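Local coordinates for protein nicotinate-nucleotide pyrophosphorylase (Ehrlichia chaffeensis, PDB 3L0G) that probably makes nicotinate mononucleotide from quinolinate and phosphoribosyl pyrophosphate, releasing carbon dioxide and pyrophosphate, in NAD biosynthesis, at residues C[129-134]-C[164-170]; C[135-141]-C[260-266]; C[147-153]-C[279-283]; C[228-234]-C[251-257]. All blocks are in the same frame, centred on the assembly; numbering follows the deposited sequence. Where two conformers were deposited one is given.

Overall arrangement
The four contacts illustrate how helices and loops pack on an alpha/beta-barrel domain, with small molecules bound at one side. Contacts 1 and 2 follow one another on helix 116-139, their centres about 12 Å apart, and V137 lies against G168-G170 between them. Contact 3 packs on both: V165 CG2 touches T282 CG2 at 3.5 Å, and F136 CD2 meets I281 CG2 at 3.7 Å. Contact 4 lies farther round the parallel sheet, about 17 Å from contact 3 between centres, yet R148 and E255 join the two in a salt bridge. A formate beside R151 in contact 3 and an ethanediol beside E255 in contact 4 occupy the side where the active site of this family is expected.

Contact 1. Residues C[129-134]-C[164-170]; sequences IASITR and SVCIGGG
The guanidinium group of R134 lies aslant to the chain at G168 and G169. Its NE stands 3.0 Å from G168 O and its NH2 3.5 Å from G169 CA. A water accepts from R134 NH2 and donates to I167 O, tying the side chain to the last turn of helix 158-167. CG anti to the backbone N (chi1 177°), followed by bends at chi2 and chi3, folds the arginine back over that helix end, while NH1 makes a salt bridge with D138. The end itself is a Schellman motif, with G169 at positive phi (105°) and G170 N bonded to V165 O. Because G168 has no side chain, its CA can settle 4.1 Å from A130 CA. T133 sits across V165 at about a right angle: OG1 is 3.6 Å from V165 CG2, and the same hydroxyl donates to I129 O, which fixes its rotation and sets CG2 close to V165 O. One turn earlier, I129 CG2 meets V165 CG2 at 3.6 Å. This glycine-rich seam joins helix 116-139 to helix 158-167, with strand 65-66 against A130 and R134, F285 against I129 and T282 against V165.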
loop_
_atom_site.group_PDB
_atom_site.type_symbol
_atom_site.label_atom_id
_atom_site.label_comp_id
_atom_site.label_asym_id
_atom_site.label_seq_id
_atom_site.Cartn_x
_atom_site.Cartn_y
_atom_site.Cartn_z
ATOM N N ILE C 129 -14.943 17.864 3.226
ATOM C CA ILE C 129 -16.033 16.887 3.043
ATOM C C ILE C 129 -16.955 16.780 4.273
ATOM O O ILE C 129 -18.168 16.838 4.157
ATOM C CB ILE C 129 -15.465 15.536 2.653
ATOM C CG1 ILE C 129 -14.778 15.661 1.282
ATOM C CG2 ILE C 129 -16.566 14.454 2.639
ATOM C CD1 ILE C 129 -13.943 14.407 0.858
ATOM N N ALA C 130 -16.381 16.671 5.460
ATOM C CA ALA C 130 -17.185 16.532 6.672
ATOM C C ALA C 130 -18.060 17.770 6.834
ATOM O O ALA C 130 -19.216 17.651 7.171
ATOM C CB ALA C 130 -16.299 16.334 7.895
ATOM N N SER C 131 -17.512 18.952 6.547
ATOM C CA SER C 131 -18.259 20.191 6.706
ATOM C C SER C 131 -19.382 20.357 5.671
ATOM O O SER C 131 -20.487 20.761 6.031
ATOM C CB SER C 131 -17.318 21.393 6.674
ATOM O OG SER C 131 -16.258 21.232 7.621
ATOM N N ILE C 132 -19.145 20.040 4.396
ATOM C CA ILE C 132 -20.252 20.181 3.418
ATOM C C ILE C 132 -21.374 19.149 3.737
ATOM O O ILE C 132 -22.570 19.451 3.662
ATOM C CB ILE C 132 -19.771 20.143 1.931
ATOM C CG1 ILE C 132 -20.896 20.573 0.986
ATOM C CG2 ILE C 132 -19.299 18.764 1.530
ATOM C CD1 ILE C 132 -21.520 21.953 1.341
ATOM N N THR C 133 -20.982 17.949 4.132
ATOM C CA THR C 133 -21.942 16.917 4.515
ATOM C C THR C 133 -22.812 17.405 5.655
ATOM O O THR C 133 -24.052 17.340 5.594
ATOM C CB THR C 133 -21.212 15.586 4.905
ATOM O OG1 THR C 133 -20.491 15.097 3.761
ATOM C CG2 THR C 133 -22.186 14.512 5.363
ATOM N N ARG C 134 -22.167 17.921 6.691
ATOM C CA ARG C 134 -22.881 18.408 7.860
ATOM C C ARG C 134 -23.895 19.466 7.449
ATOM O O ARG C 134 -25.042 19.475 7.916
ATOM C CB ARG C 134 -21.884 18.920 8.905
ATOM C CG ARG C 134 -22.488 19.546 10.168
ATOM C CD ARG C 134 -23.655 18.780 10.780
ATOM N NE ARG C 134 -23.360 17.396 11.162
ATOM C CZ ARG C 134 -24.206 16.617 11.859
ATOM N NH1 ARG C 134 -25.378 17.092 12.278
ATOM N NH2 ARG C 134 -23.881 15.363 12.172
ATOM N N SER C 164 -15.202 10.596 5.768
ATOM C CA SER C 164 -15.388 12.001 6.113
ATOM C C SER C 164 -16.875 12.392 5.991
ATOM O O SER C 164 -17.389 13.219 6.782
ATOM C CB SER C 164 -14.502 12.882 5.233
ATOM O OG SER C 164 -13.113 12.572 5.326
ATOM N N VAL C 165 -17.578 11.783 5.028
ATOM C CA VAL C 165 -19.046 11.905 4.944
ATOM C C VAL C 165 -19.734 11.363 6.215
ATOM O O VAL C 165 -20.613 12.017 6.764
ATOM C CB VAL C 165 -19.617 11.217 3.682
ATOM C CG1 VAL C 165 -21.161 11.089 3.782
ATOM C CG2 VAL C 165 -19.193 12.006 2.421
ATOM N N CYS C 166 -19.305 10.200 6.706
ATOM C CA CYS C 166 -19.788 9.684 7.982
ATOM C C CYS C 166 -19.432 10.596 9.173
ATOM O O CYS C 166 -20.282 10.861 10.005
ATOM C CB CYS C 166 -19.360 8.211 8.199
ATOM S SG CYS C 166 -20.136 7.086 6.885
ATOM N N ILE C 167 -18.208 11.113 9.228
ATOM C CA ILE C 167 -17.865 12.093 10.263
ATOM C C ILE C 167 -18.839 13.256 10.246
ATOM O O ILE C 167 -19.214 13.736 11.314
ATOM C CB ILE C 167 -16.399 12.615 10.175
ATOM C CG1 ILE C 167 -15.422 11.468 10.415
ATOM C CG2 ILE C 167 -16.138 13.757 11.212
ATOM C CD1 ILE C 167 -15.706 10.622 11.710
ATOM N N GLY C 168 -19.277 13.664 9.054
ATOM C CA GLY C 168 -20.210 14.789 8.878
ATOM C C GLY C 168 -21.692 14.526 9.125
ATOM O O GLY C 168 -22.516 15.465 9.030
ATOM N N GLY C 169 -22.039 13.279 9.468
ATOM C CA GLY C 169 -23.409 12.882 9.809
ATOM C C GLY C 169 -24.085 12.087 8.700
ATOM O O GLY C 169 -25.256 11.756 8.809
ATOM N N GLY C 170 -23.351 11.796 7.627
ATOM C CA GLY C 170 -23.866 11.029 6.494
ATOM C C GLY C 170 -23.655 9.520 6.624
ATOM O O GLY C 170 -23.172 9.025 7.652
HETATM O O HOH W 1 -21.146 15.705 11.982
#

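Contact 2. Residues C[135-141]-C[260-266]; sequences QFVDEVS and VNIRNVR
F136 offers one ring face to I262, whose CD1 sits 4.0 Å from the centroid and 14° off the normal in a CH-pi contact. At the ring edge V260 O lies near the plane, 3.5 Å from F136 CE1. V265 CG1 reaches both F136 CD1 and E139 CG, while its CG2 meets V140 CG1 at 3.8 Å. R266 supplies the polar contacts. Extended from CG to NE, it brings its guanidinium edge-on to the carbonyls at the C-terminal end of helix 116-139, and NH1 and NH2 both grip S141 O, the latter on a lone pair at 3.0 Å. NH2 also donates to E139 O at 2.8 Å from above the carbonyl plane. A water links E139 OE2, I262 O and R266 N. The short axes of 135-139 and 262-266 approach to 9.3 Å at 35°. I147 of strand 146-148 packs on F136 and V140, and I276 of strand 275-277 on V260 and V265: helix-on-helix packing over two strands of the parallel sheet, consistent with the family's alpha/beta-barrel domain.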
loop_
_atom_site.group_PDB
_atom_site.type_symbol
_atom_site.label_atom_id
_atom_site.label_comp_id
_atom_site.label_asym_id
_atom_site.label_seq_id
_atom_site.Cartn_x
_atom_site.Cartn_y
_atom_site.Cartn_z
ATOM N N GLN C 135 -23.508 20.324 6.524
ATOM C CA GLN C 135 -24.432 21.309 6.010
ATOM C C GLN C 135 -25.699 20.663 5.439
ATOM O O GLN C 135 -26.784 21.086 5.798
ATOM C CB GLN C 135 -23.747 22.205 4.976
ATOM C CG GLN C 135 -24.535 23.424 4.633
ATOM C CD GLN C 135 -23.804 24.380 3.656
ATOM O OE1 GLN C 135 -24.352 25.423 3.297
ATOM N NE2 GLN C 135 -22.582 24.039 3.258
ATOM N N PHE C 136 -25.550 19.643 4.568
ATOM C CA PHE C 136 -26.695 18.951 3.987
ATOM C C PHE C 136 -27.476 18.208 5.036
ATOM O O PHE C 136 -28.691 18.223 5.010
ATOM C CB PHE C 136 -26.307 17.979 2.847
ATOM C CG PHE C 136 -26.036 18.668 1.538
ATOM C CD1 PHE C 136 -27.062 18.882 0.625
ATOM C CD2 PHE C 136 -24.773 19.082 1.216
ATOM C CE1 PHE C 136 -26.830 19.509 -0.558
ATOM C CE2 PHE C 136 -24.520 19.731 0.029
ATOM C CZ PHE C 136 -25.552 19.956 -0.869
ATOM N N VAL C 137 -26.785 17.582 5.975
ATOM C CA VAL C 137 -27.455 16.890 7.081
ATOM C C VAL C 137 -28.339 17.858 7.908
ATOM O O VAL C 137 -29.496 17.579 8.177
ATOM C CB VAL C 137 -26.402 16.147 7.945
ATOM C CG1 VAL C 137 -27.033 15.484 9.175
ATOM C CG2 VAL C 137 -25.673 15.107 7.076
ATOM N N ASP C 138 -27.795 18.998 8.300
ATOM C CA ASP C 138 -28.570 19.981 9.069
ATOM C C ASP C 138 -29.832 20.484 8.379
ATOM O O ASP C 138 -30.816 20.729 9.012
ATOM C CB ASP C 138 -27.670 21.170 9.458
ATOM C CG ASP C 138 -26.698 20.808 10.565
ATOM O OD1 ASP C 138 -26.868 19.751 11.212
ATOM O OD2 ASP C 138 -25.769 21.567 10.815
ATOM N N GLU C 139 -29.779 20.609 7.070
ATOM C CA GLU C 139 -30.820 21.207 6.284
ATOM C C GLU C 139 -31.961 20.239 6.046
ATOM O O GLU C 139 -33.067 20.676 5.715
ATOM C CB GLU C 139 -30.197 21.717 4.966
ATOM C CG GLU C 139 -31.109 22.372 3.949
ATOM C CD GLU C 139 -31.844 23.576 4.495
ATOM O OE1 GLU C 139 -31.437 24.153 5.533
ATOM O OE2 GLU C 139 -32.841 23.922 3.869
ATOM N N VAL C 140 -31.713 18.933 6.210
ATOM C CA VAL C 140 -32.788 17.946 6.159
ATOM C C VAL C 140 -33.239 17.519 7.571
ATOM O O VAL C 140 -34.017 16.569 7.706
ATOM C CB VAL C 140 -32.415 16.716 5.247
ATOM C CG1 VAL C 140 -31.891 17.202 3.885
ATOM C CG2 VAL C 140 -31.372 15.796 5.902
ATOM N N SER C 141 -32.794 18.227 8.616
ATOM C CA SER C 141 -33.177 17.890 9.987
ATOM C C SER C 141 -34.693 17.868 10.182
ATOM O O SER C 141 -35.411 18.675 9.602
ATOM C CB SER C 141 -32.588 18.886 10.983
ATOM O OG SER C 141 -32.895 18.486 12.308
ATOM N N VAL C 260 -27.734 17.595 -5.702
ATOM C CA VAL C 260 -28.717 18.537 -5.198
ATOM C C VAL C 260 -28.024 19.801 -4.690
ATOM O O VAL C 260 -27.011 19.713 -4.025
ATOM C CB VAL C 260 -29.473 17.898 -3.993
ATOM C CG1 VAL C 260 -30.840 18.601 -3.750
ATOM C CG2 VAL C 260 -29.652 16.439 -4.208
ATOM N N ASN C 261 -28.576 20.966 -4.991
ATOM C CA ASN C 261 -28.169 22.243 -4.374
ATOM C C ASN C 261 -28.565 22.259 -2.883
ATOM O O ASN C 261 -29.596 21.704 -2.514
ATOM C CB ASN C 261 -28.890 23.395 -5.113
ATOM C CG ASN C 261 -28.253 24.770 -4.869
ATOM O OD1 ASN C 261 -27.750 25.398 -5.804
ATOM N ND2 ASN C 261 -28.293 25.252 -3.630
ATOM N N ILE C 262 -27.790 22.921 -2.027
ATOM C CA ILE C 262 -28.193 23.084 -0.619
ATOM C C ILE C 262 -29.587 23.724 -0.458
ATOM O O ILE C 262 -30.315 23.440 0.499
ATOM C CB ILE C 262 -27.157 23.907 0.192
ATOM C CG1 ILE C 262 -27.424 23.818 1.695
ATOM C CG2 ILE C 262 -27.149 25.381 -0.239
ATOM C CD1 ILE C 262 -27.391 22.415 2.232
ATOM N N ARG C 263 -29.953 24.596 -1.389
ATOM C CA ARG C 263 -31.210 25.345 -1.284
ATOM C C ARG C 263 -32.389 24.544 -1.824
ATOM O O ARG C 263 -33.515 25.019 -1.751
ATOM C CB ARG C 263 -31.118 26.703 -2.008
ATOM N N ASN C 264 -32.147 23.348 -2.373
ATOM C CA ASN C 264 -33.250 22.516 -2.822
ATOM C C ASN C 264 -33.314 21.106 -2.195
ATOM O O ASN C 264 -34.230 20.334 -2.487
ATOM C CB ASN C 264 -33.325 22.579 -4.368
ATOM C CG ASN C 264 -33.157 21.250 -5.045
ATOM O OD1 ASN C 264 -32.028 20.763 -5.255
ATOM N ND2 ASN C 264 -34.288 20.672 -5.472
ATOM N N VAL C 265 -32.379 20.784 -1.292
ATOM C CA VAL C 265 -32.338 19.445 -0.680
ATOM C C VAL C 265 -33.472 19.245 0.333
ATOM O O VAL C 265 -34.066 18.159 0.374
ATOM C CB VAL C 265 -30.956 19.111 -0.046
ATOM C CG1 VAL C 265 -30.658 19.966 1.176
ATOM C CG2 VAL C 265 -30.885 17.662 0.299
ATOM N N ARG C 266 -33.815 20.281 1.115
ATOM C CA ARG C 266 -34.954 20.141 2.037
ATOM C C ARG C 266 -36.240 19.799 1.309
ATOM O O ARG C 266 -36.978 18.933 1.737
ATOM C CB ARG C 266 -35.173 21.376 2.914
ATOM C CG ARG C 266 -36.154 21.110 4.037
ATOM C CD ARG C 266 -36.185 22.230 5.112
ATOM N NE ARG C 266 -37.042 21.801 6.225
ATOM C CZ ARG C 266 -36.663 20.968 7.196
ATOM N NH1 ARG C 266 -37.522 20.606 8.143
ATOM N NH2 ARG C 266 -35.435 20.461 7.221
HETATM O O HOH W 2 -32.921 23.060 1.445
#

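Contact 3. Residues C[147-153]-C[279-283]; sequences IRSTRKT and GCITN. With FMT (formic acid), chain J.
From CB outward, N283 closes on the carbonyl of K152: CB and CG each stand 3.8 Å from K152 O, and ND2 at the tip donates to it at 2.9 Å with a nearly straight N-H...O angle of 170°. CG sits between the backbone N and carbonyl carbon (chi1 71°), which turns the amide onto this oxygen and brings ND2 within 3.4 Å of K152 CB. T282 OG1 donates to K152 O from the opposite face of the carbonyl plane at 2.7 Å, so two donors clamp one acceptor. T153 CG2 lies alongside T282, 3.7 Å from its OG1. A water donates to T282 OG1 and accepts from T150 N, while T150 OG1 takes K152 N in an ST turn; K152 centres an inverse gamma turn. I147 CG2 packs on I281 CD1 at 3.8 Å. R151 NH2 donates in its guanidinium plane to O2 of a formate at 3.0 Å, an anion probably from the crystallisation liquor and also held by R174 and K184. R151 NH1 forms a salt bridge with D37 of the second subunit. The TRKT sequence (T150-T153) that follows strand 146-148 and this basic cluster are consistent with the quinolinate-binding site of the family.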
loop_
_atom_site.group_PDB
_atom_site.type_symbol
_atom_site.label_atom_id
_atom_site.label_comp_id
_atom_site.label_asym_id
_atom_site.label_seq_id
_atom_site.Cartn_x
_atom_site.Cartn_y
_atom_site.Cartn_z
ATOM N N ILE C 147 -28.321 11.513 4.575
ATOM C CA ILE C 147 -27.468 11.899 3.448
ATOM C C ILE C 147 -26.456 10.766 3.189
ATOM O O ILE C 147 -25.810 10.290 4.135
ATOM C CB ILE C 147 -26.717 13.225 3.754
ATOM C CG1 ILE C 147 -27.725 14.389 3.995
ATOM C CG2 ILE C 147 -25.733 13.545 2.651
ATOM C CD1 ILE C 147 -28.822 14.585 2.866
ATOM N N ARG C 148 -26.348 10.315 1.929
ATOM C CA ARG C 148 -25.391 9.269 1.553
ATOM C C ARG C 148 -24.319 9.723 0.598
ATOM O O ARG C 148 -24.532 10.632 -0.219
ATOM C CB ARG C 148 -26.063 8.037 0.969
ATOM C CG ARG C 148 -26.917 7.352 2.043
ATOM C CD ARG C 148 -26.839 5.871 2.133
ATOM N NE ARG C 148 -27.656 5.230 1.141
ATOM C CZ ARG C 148 -28.340 4.094 1.304
ATOM N NH1 ARG C 148 -28.368 3.437 2.454
ATOM N NH2 ARG C 148 -29.023 3.619 0.273
ATOM N N SER C 149 -23.148 9.100 0.737
ATOM C CA SER C 149 -22.072 9.295 -0.202
ATOM C C SER C 149 -22.372 8.427 -1.411
ATOM O O SER C 149 -23.324 7.621 -1.396
ATOM C CB SER C 149 -20.721 8.934 0.405
ATOM O OG SER C 149 -20.706 7.580 0.867
ATOM N N THR C 150 -21.576 8.644 -2.450
ATOM C CA THR C 150 -21.565 7.889 -3.686
ATOM C C THR C 150 -20.156 7.324 -3.936
ATOM O O THR C 150 -19.316 7.386 -3.056
ATOM C CB THR C 150 -21.895 8.798 -4.862
ATOM O OG1 THR C 150 -20.862 9.783 -4.992
ATOM C CG2 THR C 150 -23.274 9.521 -4.658
ATOM N N ARG C 151 -19.920 6.791 -5.150
ATOM C CA ARG C 151 -18.627 6.370 -5.604
ATOM C C ARG C 151 -17.905 7.432 -6.454
ATOM O O ARG C 151 -16.810 7.177 -6.980
ATOM C CB ARG C 151 -18.721 5.008 -6.334
ATOM C CG ARG C 151 -18.908 3.816 -5.317
ATOM C CD ARG C 151 -19.316 2.506 -5.961
ATOM N NE ARG C 151 -18.456 2.158 -7.084
ATOM C CZ ARG C 151 -18.784 2.264 -8.380
ATOM N NH1 ARG C 151 -17.888 1.976 -9.308
ATOM N NH2 ARG C 151 -20.001 2.622 -8.764
ATOM N N LYS C 152 -18.480 8.634 -6.525
ATOM C CA LYS C 152 -17.848 9.749 -7.198
ATOM C C LYS C 152 -16.962 10.439 -6.183
ATOM O O LYS C 152 -17.164 11.605 -5.799
ATOM C CB LYS C 152 -18.885 10.700 -7.767
ATOM C CG LYS C 152 -19.756 10.081 -8.829
ATOM C CD LYS C 152 -20.954 10.965 -9.118
ATOM C CE LYS C 152 -21.578 10.627 -10.450
ATOM N NZ LYS C 152 -23.031 10.821 -10.408
ATOM N N THR C 153 -15.959 9.678 -5.760
ATOM C CA THR C 153 -14.975 10.128 -4.815
ATOM C C THR C 153 -13.672 10.511 -5.534
ATOM O O THR C 153 -13.499 10.284 -6.733
ATOM C CB THR C 153 -14.777 8.985 -3.788
ATOM O OG1 THR C 153 -14.584 7.750 -4.491
ATOM C CG2 THR C 153 -16.035 8.815 -2.903
ATOM N N GLY C 279 -23.241 13.376 -5.061
ATOM C CA GLY C 279 -21.895 13.238 -5.632
ATOM C C GLY C 279 -21.005 14.395 -5.227
ATOM O O GLY C 279 -19.839 14.198 -4.913
ATOM N N CYS C 280 -21.568 15.593 -5.167
ATOM C CA CYS C 280 -20.802 16.811 -4.950
ATOM C C CYS C 280 -20.389 17.056 -3.462
ATOM O O CYS C 280 -19.846 18.094 -3.141
ATOM C CB CYS C 280 -21.581 18.002 -5.558
ATOM S SG CYS C 280 -21.735 17.983 -7.427
ATOM N N ILE C 281 -20.650 16.105 -2.547
ATOM C CA ILE C 281 -20.044 16.188 -1.193
ATOM C C ILE C 281 -18.671 15.495 -1.085
ATOM O O ILE C 281 -17.968 15.679 -0.089
ATOM C CB ILE C 281 -20.961 15.735 -0.054
ATOM C CG1 ILE C 281 -21.441 14.284 -0.227
ATOM C CG2 ILE C 281 -22.149 16.689 0.048
ATOM C CD1 ILE C 281 -22.289 13.767 0.962
ATOM N N THR C 282 -18.287 14.722 -2.104
ATOM C CA THR C 282 -16.952 14.059 -2.160
ATOM C C THR C 282 -16.162 14.458 -3.438
ATOM O O THR C 282 -15.075 13.980 -3.673
ATOM C CB THR C 282 -17.063 12.526 -2.079
ATOM O OG1 THR C 282 -17.856 12.016 -3.185
ATOM C CG2 THR C 282 -17.717 12.097 -0.791
ATOM N N ASN C 283 -16.751 15.313 -4.267
ATOM C CA ASN C 283 -16.018 15.988 -5.313
ATOM C C ASN C 283 -16.629 17.393 -5.435
ATOM O O ASN C 283 -17.746 17.645 -4.929
ATOM C CB ASN C 283 -16.035 15.161 -6.613
ATOM C CG ASN C 283 -17.371 15.133 -7.270
ATOM O OD1 ASN C 283 -17.820 16.149 -7.797
ATOM N ND2 ASN C 283 -18.048 13.972 -7.228
HETATM C C FMT J . -22.519 3.716 -5.800
HETATM O O1 FMT J . -22.474 2.983 -4.802
HETATM O O2 FMT J . -22.319 3.304 -6.949
HETATM O O HOH W 3 -20.492 11.379 -2.891
#

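Contact 4. Residues C[228-234]-C[251-257]; sequences VDMILLD and KSVLEVS. With EDO (1,2-ethanediol), chain I.
M230 and V253, set obliquely with M230 CG 4.0 Å from V253 CG1, begin one face of a parallel strand pair within a beta-alpha-beta crossover, strand 230-234 and strand 253-257 being linked by helix 238-248. The local strand axes diverge by 24°, and five backbone bonds hold the register, from V253 N to D229 O through to S257 N to L233 O. Near the start, S252 OG and I231 N reach V253 O from opposite faces of its plane. On the face that carries I231, L233, L254 and V256, I231 and L254 lie side by side and point the same way. L254 CD2 reaches across to L233 CG at 3.7 Å, an oblique meeting, and these apolar ends pack against helices 217-225 and 238-248. The other face holds the polar element. E255, with CG anti to the backbone N (chi1 172°) and the chain extended beyond, runs obliquely past M230 and L232: its OE2 is 3.5 Å from M230 CE, and its OE1 3.8 Å from L232 CD1. R148 makes a salt bridge with OE2 and S277 bonds to OE1, so the carboxylate is tied to strands 146-148 and 275-277, and O2 of an ethanediol, probably from the crystallisation liquor, donates to E255 OE1 at 2.5 Å. At the far end the packing tightens, L232 CD2 pressing to within 3.4 Å of S257 CB.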
loop_
_atom_site.group_PDB
_atom_site.type_symbol
_atom_site.label_atom_id
_atom_site.label_comp_id
_atom_site.label_asym_id
_atom_site.label_seq_id
_atom_site.Cartn_x
_atom_site.Cartn_y
_atom_site.Cartn_z
ATOM N N VAL C 228 -37.869 -5.284 -5.723
ATOM C CA VAL C 228 -36.529 -4.868 -5.304
ATOM C C VAL C 228 -36.555 -4.277 -3.903
ATOM O O VAL C 228 -37.587 -3.881 -3.403
ATOM C CB VAL C 228 -35.866 -3.870 -6.290
ATOM C CG1 VAL C 228 -35.602 -4.554 -7.599
ATOM C CG2 VAL C 228 -36.702 -2.639 -6.473
ATOM N N ASP C 229 -35.399 -4.236 -3.267
ATOM C CA ASP C 229 -35.337 -3.755 -1.890
ATOM C C ASP C 229 -35.189 -2.241 -1.882
ATOM O O ASP C 229 -35.637 -1.576 -0.952
ATOM C CB ASP C 229 -34.178 -4.447 -1.153
ATOM C CG ASP C 229 -34.347 -5.957 -1.110
ATOM O OD1 ASP C 229 -35.174 -6.417 -0.295
ATOM O OD2 ASP C 229 -33.678 -6.664 -1.884
ATOM N N MET C 230 -34.618 -1.694 -2.949
ATOM C CA MET C 230 -34.214 -0.295 -2.973
ATOM C C MET C 230 -34.209 0.219 -4.389
ATOM O O MET C 230 -33.715 -0.438 -5.306
ATOM C CB MET C 230 -32.816 -0.145 -2.360
ATOM C CG MET C 230 -32.158 1.249 -2.486
ATOM S SD MET C 230 -30.652 1.303 -1.480
ATOM C CE MET C 230 -29.516 2.182 -2.599
ATOM N N ILE C 231 -34.794 1.396 -4.549
ATOM C CA ILE C 231 -34.912 2.064 -5.840
ATOM C C ILE C 231 -34.254 3.440 -5.733
ATOM O O ILE C 231 -34.544 4.222 -4.840
ATOM C CB ILE C 231 -36.381 2.205 -6.263
ATOM C CG1 ILE C 231 -36.978 0.843 -6.592
ATOM C CG2 ILE C 231 -36.496 3.112 -7.485
ATOM C CD1 ILE C 231 -38.506 0.893 -6.855
ATOM N N LEU C 232 -33.348 3.708 -6.652
ATOM C CA LEU C 232 -32.656 4.971 -6.739
ATOM C C LEU C 232 -33.302 5.800 -7.847
ATOM O O LEU C 232 -33.534 5.301 -8.953
ATOM C CB LEU C 232 -31.185 4.695 -7.044
ATOM C CG LEU C 232 -30.178 5.820 -6.909
ATOM C CD1 LEU C 232 -28.829 5.260 -6.426
ATOM C CD2 LEU C 232 -30.025 6.554 -8.264
ATOM N N LEU C 233 -33.623 7.049 -7.538
ATOM C CA LEU C 233 -34.213 7.965 -8.518
ATOM C C LEU C 233 -33.089 8.884 -9.055
ATOM O O LEU C 233 -32.540 9.712 -8.315
ATOM C CB LEU C 233 -35.357 8.749 -7.879
ATOM C CG LEU C 233 -36.463 7.931 -7.167
ATOM C CD1 LEU C 233 -37.468 8.838 -6.416
ATOM C CD2 LEU C 233 -37.231 7.033 -8.150
ATOM N N ASP C 234 -32.705 8.684 -10.317
ATOM C CA ASP C 234 -31.519 9.356 -10.891
ATOM C C ASP C 234 -31.980 10.544 -11.747
ATOM O O ASP C 234 -32.659 10.363 -12.740
ATOM C CB ASP C 234 -30.694 8.360 -11.718
ATOM C CG ASP C 234 -29.303 8.895 -12.117
ATOM O OD1 ASP C 234 -28.605 9.514 -11.265
ATOM O OD2 ASP C 234 -28.891 8.659 -13.289
ATOM N N LYS C 251 -43.068 0.315 -0.027
ATOM C CA LYS C 251 -42.756 -1.099 -0.328
ATOM C C LYS C 251 -41.301 -1.308 -0.747
ATOM O O LYS C 251 -40.820 -2.432 -0.781
ATOM C CB LYS C 251 -43.667 -1.630 -1.439
ATOM C CG LYS C 251 -45.166 -1.537 -1.122
ATOM C CD LYS C 251 -46.049 -2.174 -2.203
ATOM C CE LYS C 251 -45.960 -1.465 -3.585
ATOM N NZ LYS C 251 -45.790 -2.496 -4.680
ATOM N N SER C 252 -40.608 -0.226 -1.093
ATOM C CA SER C 252 -39.175 -0.286 -1.306
ATOM C C SER C 252 -38.542 0.943 -0.661
ATOM O O SER C 252 -39.197 1.946 -0.438
ATOM C CB SER C 252 -38.873 -0.419 -2.819
ATOM O OG SER C 252 -37.556 -0.051 -3.153
ATOM N N VAL C 253 -37.268 0.826 -0.304
ATOM C CA VAL C 253 -36.496 1.975 0.106
ATOM C C VAL C 253 -36.397 2.877 -1.142
ATOM O O VAL C 253 -36.338 2.374 -2.260
ATOM C CB VAL C 253 -35.103 1.537 0.653
ATOM C CG1 VAL C 253 -34.128 2.711 0.707
ATOM C CG2 VAL C 253 -35.266 0.849 2.069
ATOM N N LEU C 254 -36.446 4.189 -0.954
ATOM C CA LEU C 254 -36.300 5.162 -2.062
ATOM C C LEU C 254 -35.203 6.132 -1.761
ATOM O O LEU C 254 -35.219 6.797 -0.714
ATOM C CB LEU C 254 -37.588 5.991 -2.264
ATOM C CG LEU C 254 -38.594 5.594 -3.328
ATOM C CD1 LEU C 254 -39.772 6.593 -3.360
ATOM C CD2 LEU C 254 -37.880 5.510 -4.687
ATOM N N GLU C 255 -34.296 6.281 -2.719
ATOM C CA GLU C 255 -33.155 7.165 -2.581
ATOM C C GLU C 255 -33.156 8.089 -3.781
ATOM O O GLU C 255 -33.371 7.616 -4.892
ATOM C CB GLU C 255 -31.880 6.334 -2.585
ATOM C CG GLU C 255 -30.620 7.122 -2.631
ATOM C CD GLU C 255 -29.412 6.284 -2.231
ATOM O OE1 GLU C 255 -28.356 6.476 -2.845
ATOM O OE2 GLU C 255 -29.532 5.438 -1.317
ATOM N N VAL C 256 -32.920 9.375 -3.565
ATOM C CA VAL C 256 -32.735 10.328 -4.662
ATOM C C VAL C 256 -31.242 10.528 -4.787
ATOM O O VAL C 256 -30.573 10.791 -3.785
ATOM C CB VAL C 256 -33.432 11.686 -4.388
ATOM C CG1 VAL C 256 -33.061 12.742 -5.463
ATOM C CG2 VAL C 256 -34.972 11.519 -4.300
ATOM N N SER C 257 -30.728 10.393 -6.007
ATOM C CA SER C 257 -29.314 10.568 -6.279
ATOM C C SER C 257 -29.119 11.684 -7.282
ATOM O O SER C 257 -29.867 11.803 -8.258
ATOM C CB SER C 257 -28.702 9.300 -6.848
ATOM O OG SER C 257 -27.307 9.241 -6.531
HETATM C C1 EDO I . -25.918 5.420 -4.530
HETATM O O1 EDO I . -24.661 6.076 -4.416
HETATM C C2 EDO I . -26.097 4.406 -3.396
HETATM O O2 EDO I . -26.437 5.026 -2.141
HETATM O O HOH W 4 -40.209 -3.818 -3.587
HETATM O O HOH W 5 -38.872 -5.001 -0.376
#